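Local coordinates for protein enterochelin esterase (Salmonella enterica subsp. enterica serovar Typhimurium, PDB 3MGA) that probably hydrolyses the ester bonds of ferric enterobactin, the siderophore complex from which the bacterium takes its iron, at residues V189-T194 with V236-D241; L204-D209 with T283-Q288; C96-E101 with Q126-A131; I50-V55 with P69-R74. One frame throughout, in Å; residues are numbered along the deposited sequence.

Contact 1: residues V189-T194 with V236-D241; sequences VWILTT and VYLLID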
loop_
_atom_site.group_PDB
_atom_site.type_symbol
_atom_site.label_atom_id
_atom_site.label_comp_id
_atom_site.label_asym_id
_atom_site.label_seq_id
_atom_site.Cartn_x
_atom_site.Cartn_y
_atom_site.Cartn_z
ATOM N N VAL A 189 4.135 -8.589 -17.432
ATOM C CA VAL A 189 5.251 -8.111 -16.632
ATOM C C VAL A 189 5.730 -6.810 -17.299
ATOM O O VAL A 189 5.743 -6.695 -18.538
ATOM C CB VAL A 189 6.393 -9.133 -16.523
ATOM C CG1 VAL A 189 5.910 -10.396 -15.790
ATOM C CG2 VAL A 189 6.961 -9.474 -17.911
ATOM N N TRP A 190 6.072 -5.816 -16.492
ATOM C CA TRP A 190 6.548 -4.549 -17.024
ATOM C C TRP A 190 8.035 -4.381 -16.737
ATOM O O TRP A 190 8.529 -4.800 -15.696
ATOM C CB TRP A 190 5.778 -3.385 -16.420
ATOM C CG TRP A 190 4.349 -3.268 -16.839
ATOM C CD1 TRP A 190 3.851 -2.454 -17.818
ATOM C CD2 TRP A 190 3.219 -3.940 -16.268
ATOM N NE1 TRP A 190 2.482 -2.580 -17.895
ATOM C CE2 TRP A 190 2.072 -3.494 -16.959
ATOM C CE3 TRP A 190 3.062 -4.871 -15.240
ATOM C CZ2 TRP A 190 0.798 -3.954 -16.659
ATOM C CZ3 TRP A 190 1.792 -5.331 -14.945
ATOM C CH2 TRP A 190 0.679 -4.871 -15.650
ATOM N N ILE A 191 8.754 -3.759 -17.658
ATOM C CA ILE A 191 10.182 -3.560 -17.481
ATOM C C ILE A 191 10.562 -2.108 -17.664
ATOM O O ILE A 191 10.315 -1.531 -18.711
ATOM C CB ILE A 191 11.001 -4.382 -18.492
ATOM C CG1 ILE A 191 10.711 -5.873 -18.356
ATOM C CG2 ILE A 191 12.496 -4.146 -18.281
ATOM C CD1 ILE A 191 11.482 -6.731 -19.373
ATOM N N LEU A 192 11.166 -1.522 -16.644
ATOM C CA LEU A 192 11.653 -0.153 -16.730
ATOM C C LEU A 192 13.143 -0.154 -16.415
ATOM O O LEU A 192 13.563 -0.781 -15.460
ATOM C CB LEU A 192 10.948 0.768 -15.731
ATOM C CG LEU A 192 11.485 2.206 -15.720
ATOM C CD1 LEU A 192 11.097 2.901 -17.013
ATOM C CD2 LEU A 192 10.962 2.984 -14.523
ATOM N N THR A 193 13.929 0.541 -17.228
ATOM C CA THR A 193 15.360 0.670 -16.998
ATOM C C THR A 193 15.620 2.157 -16.775
ATOM O O THR A 193 15.042 2.989 -17.466
ATOM C CB THR A 193 16.189 0.186 -18.202
ATOM O OG1 THR A 193 15.915 1.014 -19.333
ATOM C CG2 THR A 193 15.866 -1.256 -18.541
ATOM N N THR A 194 16.484 2.497 -15.827
ATOM C CA THR A 194 16.772 3.900 -15.532
ATOM C C THR A 194 18.249 4.277 -15.677
ATOM O O THR A 194 18.698 5.283 -15.126
ATOM C CB THR A 194 16.285 4.267 -14.113
ATOM O OG1 THR A 194 16.993 3.493 -13.129
ATOM C CG2 THR A 194 14.797 4.008 -13.996
ATOM N N VAL A 236 17.095 -1.871 -13.141
ATOM C CA VAL A 236 16.161 -2.592 -13.988
ATOM C C VAL A 236 14.995 -2.958 -13.095
ATOM O O VAL A 236 15.162 -3.731 -12.158
ATOM C CB VAL A 236 16.790 -3.897 -14.550
ATOM C CG1 VAL A 236 15.723 -4.763 -15.265
ATOM C CG2 VAL A 236 17.954 -3.573 -15.475
ATOM N N TYR A 237 13.821 -2.400 -13.377
ATOM C CA TYR A 237 12.618 -2.658 -12.581
ATOM C C TYR A 237 11.650 -3.632 -13.258
ATOM O O TYR A 237 11.264 -3.427 -14.396
ATOM C CB TYR A 237 11.899 -1.344 -12.292
ATOM C CG TYR A 237 12.718 -0.374 -11.477
ATOM C CD1 TYR A 237 12.680 -0.398 -10.087
ATOM C CD2 TYR A 237 13.529 0.560 -12.090
ATOM C CE1 TYR A 237 13.430 0.488 -9.335
ATOM C CE2 TYR A 237 14.279 1.452 -11.346
ATOM C CZ TYR A 237 14.229 1.407 -9.971
ATOM O OH TYR A 237 14.980 2.290 -9.235
ATOM N N LEU A 238 11.258 -4.684 -12.533
ATOM C CA LEU A 238 10.342 -5.693 -13.035
ATOM C C LEU A 238 9.028 -5.722 -12.243
ATOM O O LEU A 238 8.998 -6.138 -11.088
ATOM C CB LEU A 238 11.014 -7.049 -12.955
ATOM C CG LEU A 238 10.249 -8.245 -13.490
ATOM C CD1 LEU A 238 9.899 -8.033 -14.961
ATOM C CD2 LEU A 238 11.079 -9.498 -13.302
ATOM N N LEU A 239 7.938 -5.274 -12.858
ATOM C CA LEU A 239 6.642 -5.290 -12.185
ATOM C C LEU A 239 5.875 -6.507 -12.636
ATOM O O LEU A 239 5.657 -6.687 -13.835
ATOM C CB LEU A 239 5.849 -4.019 -12.461
ATOM C CG LEU A 239 6.272 -2.756 -11.705
ATOM C CD1 LEU A 239 7.741 -2.433 -11.872
ATOM C CD2 LEU A 239 5.403 -1.599 -12.190
ATOM N N ILE A 240 5.467 -7.346 -11.681
ATOM C CA ILE A 240 4.743 -8.567 -12.021
ATOM C C ILE A 240 3.257 -8.470 -11.688
ATOM O O ILE A 240 2.878 -8.118 -10.579
ATOM C CB ILE A 240 5.335 -9.797 -11.319
ATOM C CG1 ILE A 240 6.852 -9.868 -11.525
ATOM C CG2 ILE A 240 4.669 -11.067 -11.842
ATOM C CD1 ILE A 240 7.489 -11.049 -10.825
ATOM N N ASP A 241 2.425 -8.799 -12.667
ATOM C CA ASP A 241 0.973 -8.767 -12.512
ATOM C C ASP A 241 0.559 -9.939 -11.642
ATOM O O ASP A 241 0.961 -11.081 -11.906
ATOM C CB ASP A 241 0.323 -8.899 -13.893
ATOM C CG ASP A 241 -1.173 -8.691 -13.879
ATOM O OD1 ASP A 241 -1.768 -8.496 -12.807
ATOM O OD2 ASP A 241 -1.765 -8.719 -14.973
HETATM O O HOH W 1 16.668 3.716 -10.634
#
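Val236 faces Thr193 as a non-hydrogen-bonded antiparallel pair, and its CG1 just reaches Ile191 CG2, 4.5 Å away. Tyr237 then enters a hydrogen-bonded pair with Leu192: Tyr237 N meets Leu192 O at 2.7 Å with an almost straight N-H (177°), and Tyr237 O takes Leu192 N in return. Thr194 CG2 comes to the edge of the Tyr237 ring, 3.7 Å from Tyr237 CE2, the two side chains crossing at about a right angle. A water lying in the ring plane links Tyr237 OH to Thr194 OG1, a hydroxyl also bonded to Ala235 N. Leu238 turns to the other side of the sheet. Its CG is anti to the backbone N (chi1 -177°), which swings CD1 back over the neighbouring strand, 4.0 Å from Val189 CB and close to Ile191 CG1; helix 256-273 covers this group. Leu239 repeats the doubly bonded pairing with Trp190, and Leu239 O, 2.8 Å from Trp190 N, also lies in plane at the indole edge, 3.5 Å from CE3. Ile240 CG2 lies alongside Val189 CG1. Past the strand, Asp241 CB approaches Trp190 CZ3 at 4.0 Å, while its carboxylate goes to Arg188 and Ile243 N. The strands run antiparallel (163°), and 185-193, second across the mixed sheet, corresponds to the antiparallel second strand of an alpha/beta-hydrolase fold. Chemically, four bonds pair the N and O of Trp190, Leu192, Tyr237 and Leu239, while alternate peptides bond the strands beyond, leaving side-chain polarity to the two ends.

Contact 2: residues L204-D209 with T283-Q288; sequences LAILLD and TVVAGQ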
loop_
_atom_site.group_PDB
_atom_site.type_symbol
_atom_site.label_atom_id
_atom_site.label_comp_id
_atom_site.label_asym_id
_atom_site.label_seq_id
_atom_site.Cartn_x
_atom_site.Cartn_y
_atom_site.Cartn_z
ATOM N N LEU A 204 18.683 -5.363 -10.017
ATOM C CA LEU A 204 17.343 -5.756 -10.414
ATOM C C LEU A 204 16.457 -5.596 -9.185
ATOM O O LEU A 204 16.859 -5.958 -8.068
ATOM C CB LEU A 204 17.298 -7.223 -10.840
ATOM C CG LEU A 204 15.884 -7.806 -11.033
ATOM C CD1 LEU A 204 15.155 -7.109 -12.191
ATOM C CD2 LEU A 204 15.936 -9.309 -11.283
ATOM N N ALA A 205 15.254 -5.068 -9.399
ATOM C CA ALA A 205 14.291 -4.876 -8.335
ATOM C C ALA A 205 12.960 -5.433 -8.804
ATOM O O ALA A 205 12.429 -5.002 -9.831
ATOM C CB ALA A 205 14.162 -3.383 -7.988
ATOM N N ILE A 206 12.426 -6.404 -8.069
ATOM C CA ILE A 206 11.148 -6.990 -8.425
ATOM C C ILE A 206 10.023 -6.426 -7.569
ATOM O O ILE A 206 10.074 -6.467 -6.338
ATOM C CB ILE A 206 11.161 -8.508 -8.275
ATOM C CG1 ILE A 206 12.186 -9.122 -9.232
ATOM C CG2 ILE A 206 9.780 -9.078 -8.565
ATOM C CD1 ILE A 206 12.255 -10.639 -9.143
ATOM N N LEU A 207 9.005 -5.891 -8.234
ATOM C CA LEU A 207 7.852 -5.342 -7.546
ATOM C C LEU A 207 6.609 -6.176 -7.802
ATOM O O LEU A 207 6.153 -6.310 -8.942
ATOM C CB LEU A 207 7.608 -3.882 -7.923
ATOM C CG LEU A 207 8.507 -2.816 -7.284
ATOM C CD1 LEU A 207 9.974 -3.006 -7.606
ATOM C CD2 LEU A 207 8.052 -1.447 -7.741
ATOM N N LEU A 208 6.062 -6.731 -6.727
ATOM C CA LEU A 208 4.860 -7.537 -6.812
ATOM C C LEU A 208 3.676 -6.578 -6.954
ATOM O O LEU A 208 3.841 -5.368 -6.783
ATOM C CB LEU A 208 4.748 -8.444 -5.593
ATOM C CG LEU A 208 5.916 -9.428 -5.467
ATOM C CD1 LEU A 208 5.875 -10.155 -4.120
ATOM C CD2 LEU A 208 5.946 -10.432 -6.653
ATOM N N ASP A 209 2.492 -7.104 -7.268
ATOM C CA ASP A 209 1.325 -6.259 -7.521
ATOM C C ASP A 209 1.702 -5.208 -8.569
ATOM O O ASP A 209 1.362 -4.028 -8.461
ATOM C CB ASP A 209 0.787 -5.647 -6.229
ATOM C CG ASP A 209 0.063 -6.672 -5.358
ATOM O OD1 ASP A 209 -0.761 -7.437 -5.901
ATOM O OD2 ASP A 209 0.287 -6.703 -4.133
ATOM N N THR A 283 19.830 -7.282 -5.187
ATOM C CA THR A 283 18.665 -7.773 -5.871
ATOM C C THR A 283 17.489 -7.625 -4.922
ATOM O O THR A 283 17.435 -8.259 -3.853
ATOM C CB THR A 283 18.853 -9.224 -6.306
ATOM O OG1 THR A 283 20.002 -9.310 -7.171
ATOM C CG2 THR A 283 17.628 -9.722 -7.044
ATOM N N VAL A 284 16.539 -6.785 -5.319
ATOM C CA VAL A 284 15.397 -6.513 -4.490
ATOM C C VAL A 284 14.119 -7.219 -4.884
ATOM O O VAL A 284 13.837 -7.438 -6.051
ATOM C CB VAL A 284 15.090 -4.997 -4.469
ATOM C CG1 VAL A 284 13.710 -4.716 -3.804
ATOM C CG2 VAL A 284 16.213 -4.236 -3.777
ATOM N N VAL A 285 13.362 -7.584 -3.863
ATOM C CA VAL A 285 12.052 -8.138 -4.022
ATOM C C VAL A 285 11.242 -7.253 -3.068
ATOM O O VAL A 285 11.523 -7.177 -1.867
ATOM C CB VAL A 285 11.988 -9.621 -3.699
ATOM C CG1 VAL A 285 10.558 -10.089 -3.736
ATOM C CG2 VAL A 285 12.848 -10.417 -4.712
ATOM N N ALA A 286 10.287 -6.526 -3.629
ATOM C CA ALA A 286 9.472 -5.607 -2.854
ATOM C C ALA A 286 8.001 -5.918 -3.048
ATOM O O ALA A 286 7.565 -6.199 -4.158
ATOM C CB ALA A 286 9.785 -4.156 -3.279
ATOM N N GLY A 287 7.234 -5.862 -1.968
ATOM C CA GLY A 287 5.801 -6.142 -2.035
ATOM C C GLY A 287 5.035 -5.633 -0.828
ATOM O O GLY A 287 5.626 -5.308 0.204
ATOM N N GLN A 288 3.707 -5.564 -0.961
ATOM C CA GLN A 288 2.848 -5.086 0.105
ATOM C C GLN A 288 1.789 -6.119 0.455
ATOM O O GLN A 288 1.270 -6.806 -0.423
ATOM C CB GLN A 288 2.146 -3.793 -0.311
ATOM C CG GLN A 288 3.056 -2.748 -0.922
ATOM C CD GLN A 288 3.432 -3.059 -2.352
ATOM O OE1 GLN A 288 2.610 -3.542 -3.125
ATOM N NE2 GLN A 288 4.666 -2.743 -2.723
HETATM O O HOH W 2 20.468 -7.377 -9.402
HETATM O O HOH W 3 5.771 -3.861 -5.132
HETATM O O HOH W 4 2.937 -6.131 -3.578
#
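Asp209 and Gln288 pass antiparallel to one another, their carboxylate and amide planes 38° apart, and a water joins them instead of a direct bond. That water gives hydrogen bonds to Asp209 OD2 (2.8 Å) and to Gln288 OE1 (2.6 Å), and accepts one from Gln288 N. The bend of the glutamine chain at chi2 (77°) folds its amide back toward the strand 204-207 side, where NE2 donates to a second water, 2.9 Å away, that also bonds Leu208 O and Ala286 O. Partners beyond the pair fix both groups further: Trp213 NE1 bonds Gln288 OE1, and Arg248 forms a salt bridge with Asp209 OD1.

Farther back the side chains lie in parallel register on two faces. Ala205 CB abuts Val284 CB at 4.0 Å, and Leu207 and Ala286 share that face, under helix 385-399. Ile206 and Val285 occupy the other face, Ile206 CB and Val285 CG2 4.4 Å apart. In the backbone ladder Ile206 bonds through both N and O: its N donates to Val284 O over 2.7 Å from above the carbonyl plane, whereas Ala286 N meets Ile206 O nearly head-on, at 2.7 Å. Parallel central strands of this kind belong to the alpha/beta-hydrolase fold, and strand 284-288 ends on Gly287 and Gln288, the first two positions of a GxSxG sequence, consistent with a nucleophile elbow.

Contact 3: residues C96-E101 with Q126-A131; sequences CFIPTE and QLLPQA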
loop_
_atom_site.group_PDB
_atom_site.type_symbol
_atom_site.label_atom_id
_atom_site.label_comp_id
_atom_site.label_asym_id
_atom_site.label_seq_id
_atom_site.Cartn_x
_atom_site.Cartn_y
_atom_site.Cartn_z
ATOM N N CYS A 96 -12.820 7.710 1.092
ATOM C CA CYS A 96 -13.859 7.757 0.086
ATOM C C CYS A 96 -15.170 7.910 0.828
ATOM O O CYS A 96 -15.230 7.629 2.022
ATOM C CB CYS A 96 -13.846 6.483 -0.786
ATOM S SG CYS A 96 -14.075 4.904 0.101
ATOM N N PHE A 97 -16.201 8.408 0.154
ATOM C CA PHE A 97 -17.501 8.536 0.798
ATOM C C PHE A 97 -18.442 7.521 0.177
ATOM O O PHE A 97 -18.221 7.072 -0.947
ATOM C CB PHE A 97 -18.106 9.941 0.648
ATOM C CG PHE A 97 -17.161 11.064 0.979
ATOM C CD1 PHE A 97 -16.398 11.039 2.139
ATOM C CD2 PHE A 97 -17.113 12.199 0.172
ATOM C CE1 PHE A 97 -15.540 12.095 2.449
ATOM C CE2 PHE A 97 -16.273 13.260 0.484
ATOM C CZ PHE A 97 -15.485 13.207 1.624
ATOM N N ILE A 98 -19.491 7.161 0.913
ATOM C CA ILE A 98 -20.482 6.220 0.428
ATOM C C ILE A 98 -21.883 6.784 0.683
ATOM O O ILE A 98 -22.554 6.401 1.653
ATOM C CB ILE A 98 -20.355 4.850 1.105
ATOM C CG1 ILE A 98 -18.910 4.351 1.052
ATOM C CG2 ILE A 98 -21.313 3.849 0.453
ATOM C CD1 ILE A 98 -18.709 3.011 1.696
ATOM N N PRO A 99 -22.326 7.714 -0.183
ATOM C CA PRO A 99 -23.653 8.293 -0.037
ATOM C C PRO A 99 -24.694 7.303 -0.539
ATOM O O PRO A 99 -24.669 6.938 -1.714
ATOM C CB PRO A 99 -23.595 9.544 -0.914
ATOM C CG PRO A 99 -22.546 9.270 -1.914
ATOM C CD PRO A 99 -21.592 8.276 -1.330
ATOM N N THR A 100 -25.586 6.864 0.348
ATOM C CA THR A 100 -26.609 5.882 -0.005
ATOM C C THR A 100 -27.966 6.155 0.630
ATOM O O THR A 100 -28.076 6.917 1.589
ATOM C CB THR A 100 -26.188 4.464 0.438
ATOM O OG1 THR A 100 -27.255 3.541 0.165
ATOM C CG2 THR A 100 -25.877 4.436 1.934
ATOM N N GLU A 101 -28.989 5.514 0.069
ATOM C CA GLU A 101 -30.356 5.609 0.568
ATOM C C GLU A 101 -30.606 4.457 1.525
ATOM O O GLU A 101 -31.617 4.431 2.222
ATOM C CB GLU A 101 -31.365 5.501 -0.579
ATOM C CG GLU A 101 -31.249 6.564 -1.661
ATOM C CD GLU A 101 -32.261 6.361 -2.780
ATOM O OE1 GLU A 101 -33.026 5.374 -2.728
ATOM O OE2 GLU A 101 -32.292 7.188 -3.715
ATOM N N GLN A 126 -20.891 -4.731 1.347
ATOM C CA GLN A 126 -22.163 -4.373 0.704
ATOM C C GLN A 126 -22.273 -2.885 0.344
ATOM O O GLN A 126 -23.078 -2.516 -0.508
ATOM C CB GLN A 126 -23.372 -4.821 1.552
ATOM C CG GLN A 126 -23.808 -6.293 1.348
ATOM C CD GLN A 126 -22.725 -7.323 1.650
ATOM O OE1 GLN A 126 -21.713 -7.018 2.276
ATOM N NE2 GLN A 126 -22.947 -8.556 1.210
ATOM N N LEU A 127 -21.458 -2.037 0.964
ATOM C CA LEU A 127 -21.505 -0.595 0.685
ATOM C C LEU A 127 -20.379 -0.084 -0.231
ATOM O O LEU A 127 -20.649 0.662 -1.170
ATOM C CB LEU A 127 -21.513 0.192 1.996
ATOM C CG LEU A 127 -22.739 -0.025 2.883
ATOM C CD1 LEU A 127 -22.574 0.671 4.220
ATOM C CD2 LEU A 127 -23.997 0.459 2.173
ATOM N N LEU A 128 -19.138 -0.498 0.030
ATOM C CA LEU A 128 -17.965 -0.049 -0.765
ATOM C C LEU A 128 -18.124 -0.049 -2.291
ATOM O O LEU A 128 -17.535 0.797 -2.959
ATOM C CB LEU A 128 -16.693 -0.812 -0.366
ATOM C CG LEU A 128 -16.113 -0.464 1.014
ATOM C CD1 LEU A 128 -14.929 -1.354 1.345
ATOM C CD2 LEU A 128 -15.704 1.001 1.085
ATOM N N PRO A 129 -18.896 -0.993 -2.860
ATOM C CA PRO A 129 -19.046 -0.879 -4.313
ATOM C C PRO A 129 -19.709 0.448 -4.731
ATOM O O PRO A 129 -19.536 0.888 -5.872
ATOM C CB PRO A 129 -19.935 -2.075 -4.673
ATOM C CG PRO A 129 -19.642 -3.084 -3.618
ATOM C CD PRO A 129 -19.383 -2.289 -2.353
ATOM N N GLN A 130 -20.456 1.063 -3.810
ATOM C CA GLN A 130 -21.137 2.334 -4.057
ATOM C C GLN A 130 -20.263 3.537 -3.673
ATOM O O GLN A 130 -20.663 4.691 -3.870
ATOM C CB GLN A 130 -22.446 2.393 -3.255
ATOM C CG GLN A 130 -23.466 1.298 -3.600
ATOM C CD GLN A 130 -24.753 1.388 -2.769
ATOM O OE1 GLN A 130 -24.797 2.041 -1.724
ATOM N NE2 GLN A 130 -25.800 0.717 -3.232
ATOM N N ALA A 131 -19.081 3.264 -3.122
ATOM C CA ALA A 131 -18.153 4.308 -2.695
ATOM C C ALA A 131 -17.627 5.158 -3.846
ATOM O O ALA A 131 -17.484 4.679 -4.965
ATOM C CB ALA A 131 -16.988 3.693 -1.937
#
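Ile98 straddles the turn at 127-131 because its two branches diverge: CG1 stands anti to the carbonyl carbon (chi1 -50°) and carries CD1 outward, while CG2 is anti to the backbone N. The first branch lays CG1 3.6 Å from Ala131 CB and brings CD1 to Leu128 CD2 at 3.7 Å. The second places CG2 3.6 Å from Leu127 O, beside the CB of the same leucine, whose side chain crosses that of Ile98 at about a right angle. Cys96, with SG held between its backbone N and carbonyl carbon (chi1 59°), puts sulfur 3.8 Å from Ala131 CB. Gln130 stretches out beyond CG so that OE1 meets Thr100 OG1, a weak hydrogen bond of 3.4 Å; the hydroxyl has a stronger partner in Arg102 N.

The turn itself is a short 3-10 segment following helix 117-127, closed by Gln130 N on Leu127 O at 2.7 Å. Just after it, Ala131 CA makes a CA-H...O contact of 3.3 Å with Phe97 O, and Phe97 goes on to share backbone bonding with Ile132. The helix end is thereby laid on strand 92-100 of the N-terminal, E-set-like beta domain, next to strand 52-57, from which Trp54 and Tyr56 also touch the two leucines. The contacts are thus mainly apolar, and the weak Thr100-Gln130 bond at the solvent-facing margin, where Gln130 is exposed, probably adds little.

Contact 4: residues I50-V55 with P69-R74; sequences IRRVWV and PQTMAR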
loop_
_atom_site.group_PDB
_atom_site.type_symbol
_atom_site.label_atom_id
_atom_site.label_comp_id
_atom_site.label_asym_id
_atom_site.label_seq_id
_atom_site.Cartn_x
_atom_site.Cartn_y
_atom_site.Cartn_z
ATOM N N ILE A 50 -31.336 10.652 0.427
ATOM C CA ILE A 50 -30.140 10.111 1.068
ATOM C C ILE A 50 -30.281 9.941 2.583
ATOM O O ILE A 50 -30.607 10.887 3.308
ATOM C CB ILE A 50 -28.894 10.976 0.773
ATOM C CG1 ILE A 50 -28.583 10.975 -0.728
ATOM C CG2 ILE A 50 -27.697 10.454 1.534
ATOM C CD1 ILE A 50 -28.314 9.595 -1.305
ATOM N N ARG A 51 -30.012 8.715 3.036
ATOM C CA ARG A 51 -30.073 8.338 4.446
ATOM C C ARG A 51 -28.681 8.379 5.089
ATOM O O ARG A 51 -28.518 8.881 6.201
ATOM C CB ARG A 51 -30.642 6.920 4.587
ATOM C CG ARG A 51 -32.087 6.734 4.138
ATOM C CD ARG A 51 -33.068 7.453 5.042
ATOM N NE ARG A 51 -34.455 7.128 4.714
ATOM C CZ ARG A 51 -35.515 7.569 5.393
ATOM N NH1 ARG A 51 -35.360 8.362 6.450
ATOM N NH2 ARG A 51 -36.739 7.213 5.016
ATOM N N ARG A 52 -27.685 7.834 4.394
ATOM C CA ARG A 52 -26.306 7.798 4.917
ATOM C C ARG A 52 -25.267 8.345 3.943
ATOM O O ARG A 52 -25.478 8.399 2.737
ATOM C CB ARG A 52 -25.896 6.359 5.265
ATOM C CG ARG A 52 -26.730 5.671 6.345
ATOM C CD ARG A 52 -26.541 6.296 7.725
ATOM N NE ARG A 52 -27.226 5.517 8.758
ATOM C CZ ARG A 52 -28.504 5.662 9.110
ATOM N NH1 ARG A 52 -29.281 6.566 8.520
ATOM N NH2 ARG A 52 -29.012 4.889 10.062
ATOM N N VAL A 53 -24.137 8.746 4.510
ATOM C CA VAL A 53 -22.984 9.234 3.760
ATOM C C VAL A 53 -21.799 8.777 4.598
ATOM O O VAL A 53 -21.274 9.535 5.412
ATOM C CB VAL A 53 -22.964 10.762 3.613
ATOM C CG1 VAL A 53 -21.807 11.167 2.733
ATOM C CG2 VAL A 53 -24.285 11.272 3.032
ATOM N N TRP A 54 -21.398 7.523 4.411
ATOM C CA TRP A 54 -20.308 6.950 5.194
ATOM C C TRP A 54 -18.958 7.524 4.781
ATOM O O TRP A 54 -18.694 7.759 3.600
ATOM C CB TRP A 54 -20.294 5.416 5.094
ATOM C CG TRP A 54 -21.632 4.757 5.424
ATOM C CD1 TRP A 54 -22.554 4.288 4.528
ATOM C CD2 TRP A 54 -22.189 4.525 6.724
ATOM N NE1 TRP A 54 -23.637 3.774 5.186
ATOM C CE2 TRP A 54 -23.442 3.903 6.535
ATOM C CE3 TRP A 54 -21.749 4.773 8.028
ATOM C CZ2 TRP A 54 -24.262 3.530 7.602
ATOM C CZ3 TRP A 54 -22.564 4.406 9.087
ATOM C CH2 TRP A 54 -23.810 3.791 8.868
ATOM N N VAL A 55 -18.115 7.772 5.772
ATOM C CA VAL A 55 -16.793 8.295 5.532
ATOM C C VAL A 55 -15.890 7.117 5.813
ATOM O O VAL A 55 -15.774 6.677 6.957
ATOM C CB VAL A 55 -16.503 9.494 6.458
ATOM C CG1 VAL A 55 -15.103 10.049 6.222
ATOM C CG2 VAL A 55 -17.571 10.588 6.239
ATOM N N PRO A 69 -19.097 2.263 12.303
ATOM C CA PRO A 69 -19.310 2.940 11.020
ATOM C C PRO A 69 -19.673 4.410 11.182
ATOM O O PRO A 69 -20.663 4.739 11.836
ATOM C CB PRO A 69 -20.457 2.154 10.398
ATOM C CG PRO A 69 -20.294 0.788 10.944
ATOM C CD PRO A 69 -19.758 0.945 12.334
ATOM N N GLN A 70 -18.858 5.277 10.590
ATOM C CA GLN A 70 -19.049 6.721 10.680
ATOM C C GLN A 70 -19.724 7.283 9.446
ATOM O O GLN A 70 -19.275 7.054 8.332
ATOM C CB GLN A 70 -17.699 7.412 10.869
ATOM C CG GLN A 70 -16.976 6.979 12.119
ATOM C CD GLN A 70 -17.743 7.343 13.369
ATOM O OE1 GLN A 70 -18.261 8.448 13.486
ATOM N NE2 GLN A 70 -17.799 6.423 14.317
ATOM N N THR A 71 -20.803 8.021 9.667
ATOM C CA THR A 71 -21.554 8.656 8.594
ATOM C C THR A 71 -21.625 10.142 8.858
ATOM O O THR A 71 -21.576 10.574 10.011
ATOM C CB THR A 71 -22.999 8.127 8.505
ATOM O OG1 THR A 71 -23.725 8.877 7.520
ATOM C CG2 THR A 71 -23.709 8.263 9.853
HETATM N N MSE A 72 -21.741 10.925 7.791
HETATM C CA MSE A 72 -21.862 12.362 7.933
HETATM C C MSE A 72 -23.289 12.708 8.371
HETATM O O MSE A 72 -24.171 11.841 8.462
HETATM C CB MSE A 72 -21.564 13.085 6.617
HETATM C CG MSE A 72 -20.180 12.856 6.042
HETATM SE SE MSE A 72 -19.821 14.098 4.581
HETATM C CE MSE A 72 -18.033 13.509 4.078
ATOM N N ALA A 73 -23.492 13.988 8.652
ATOM C CA ALA A 73 -24.781 14.515 9.040
ATOM C C ALA A 73 -24.945 15.820 8.281
ATOM O O ALA A 73 -23.967 16.559 8.105
ATOM C CB ALA A 73 -24.832 14.753 10.541
ATOM N N ARG A 74 -26.157 16.097 7.807
ATOM C CA ARG A 74 -26.397 17.338 7.075
ATOM C C ARG A 74 -26.834 18.485 7.976
ATOM O O ARG A 74 -27.549 18.288 8.960
ATOM C CB ARG A 74 -27.418 17.176 5.933
ATOM C CG ARG A 74 -28.742 16.544 6.304
ATOM C CD ARG A 74 -29.868 17.038 5.383
ATOM N NE ARG A 74 -29.550 17.009 3.951
ATOM C CZ ARG A 74 -29.833 16.012 3.114
ATOM N NH1 ARG A 74 -30.449 14.909 3.534
ATOM N NH2 ARG A 74 -29.499 16.123 1.836
HETATM O O HOH W 5 -16.909 4.299 8.987
#
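Thr71 puts its side-chain oxygen where a strand partner would offer a carbonyl: Val53 N donates to Thr71 OG1 over 3.0 Å, with the N-H nearly straight at 171°. OG1 lies there because it is anti to the backbone N of Thr71 (chi1 174°), and it donates a hydrogen bond to Met72 O, in that carbonyl's plane and on a lone pair. Backbone bonds flank this substitute: Met72 N to Val53 O, and Val55 N to Gln70 O at 2.9 Å. Only Trp54 and Thr71 make a bridge, their CA atoms 4.0 Å apart.

The segment 69-74 thus pairs briefly with the outermost strand 52-57 of one sheet before its residues 73-74 join the edge of the other, consistent with a two-sheet, E-set-like sandwich in this N-terminal domain. On the other edge of strand 52-57, toward strand 92-100, Arg51 and Arg52 both face Thr100, a classic beta bulge.

The Trp54 indole receives Thr71 CB over one face as a CH-pi contact, 4.0 Å from the six-membered ring centroid and 28° off its normal, with Arg52 CB on that same face. Pro69 runs alongside, its CB 3.4 Å from Trp54 CZ3 and its O in plane at the ring edge; Phe106 meets the indole edge-to-face. Turned inward between the sheets, the selenomethionine Met72 lays CG 3.5 Å from Val55 CG2 and SE beside Val53 CG1, near Phe97 and Trp83. At the far end a water accepts from Gln70 N at 2.7 Å and reaches Val55 O weakly.

From the N terminus, contact 4 closes first, bringing 69-74 back to 50-55 across a short loop and joining the two sheets of the N-terminal domain. Contact 3 follows in series, closing the chain from 96-101 through helix 117-127; it touches contact 4 through strands 92-100 and 52-57, neighbours in one sheet. The chain then enters the esterase domain, where contacts 1 and 2 cross: contact 1 closes when 236-241 returns to 189-194, after 204-209 has opened contact 2, which closes only at 283-288. Strand 204-207 lies between 236-240 and 284-288, so the two contacts form one run of the mixed sheet. Nearest atoms of contacts 2 and 3 are about 17 Å apart.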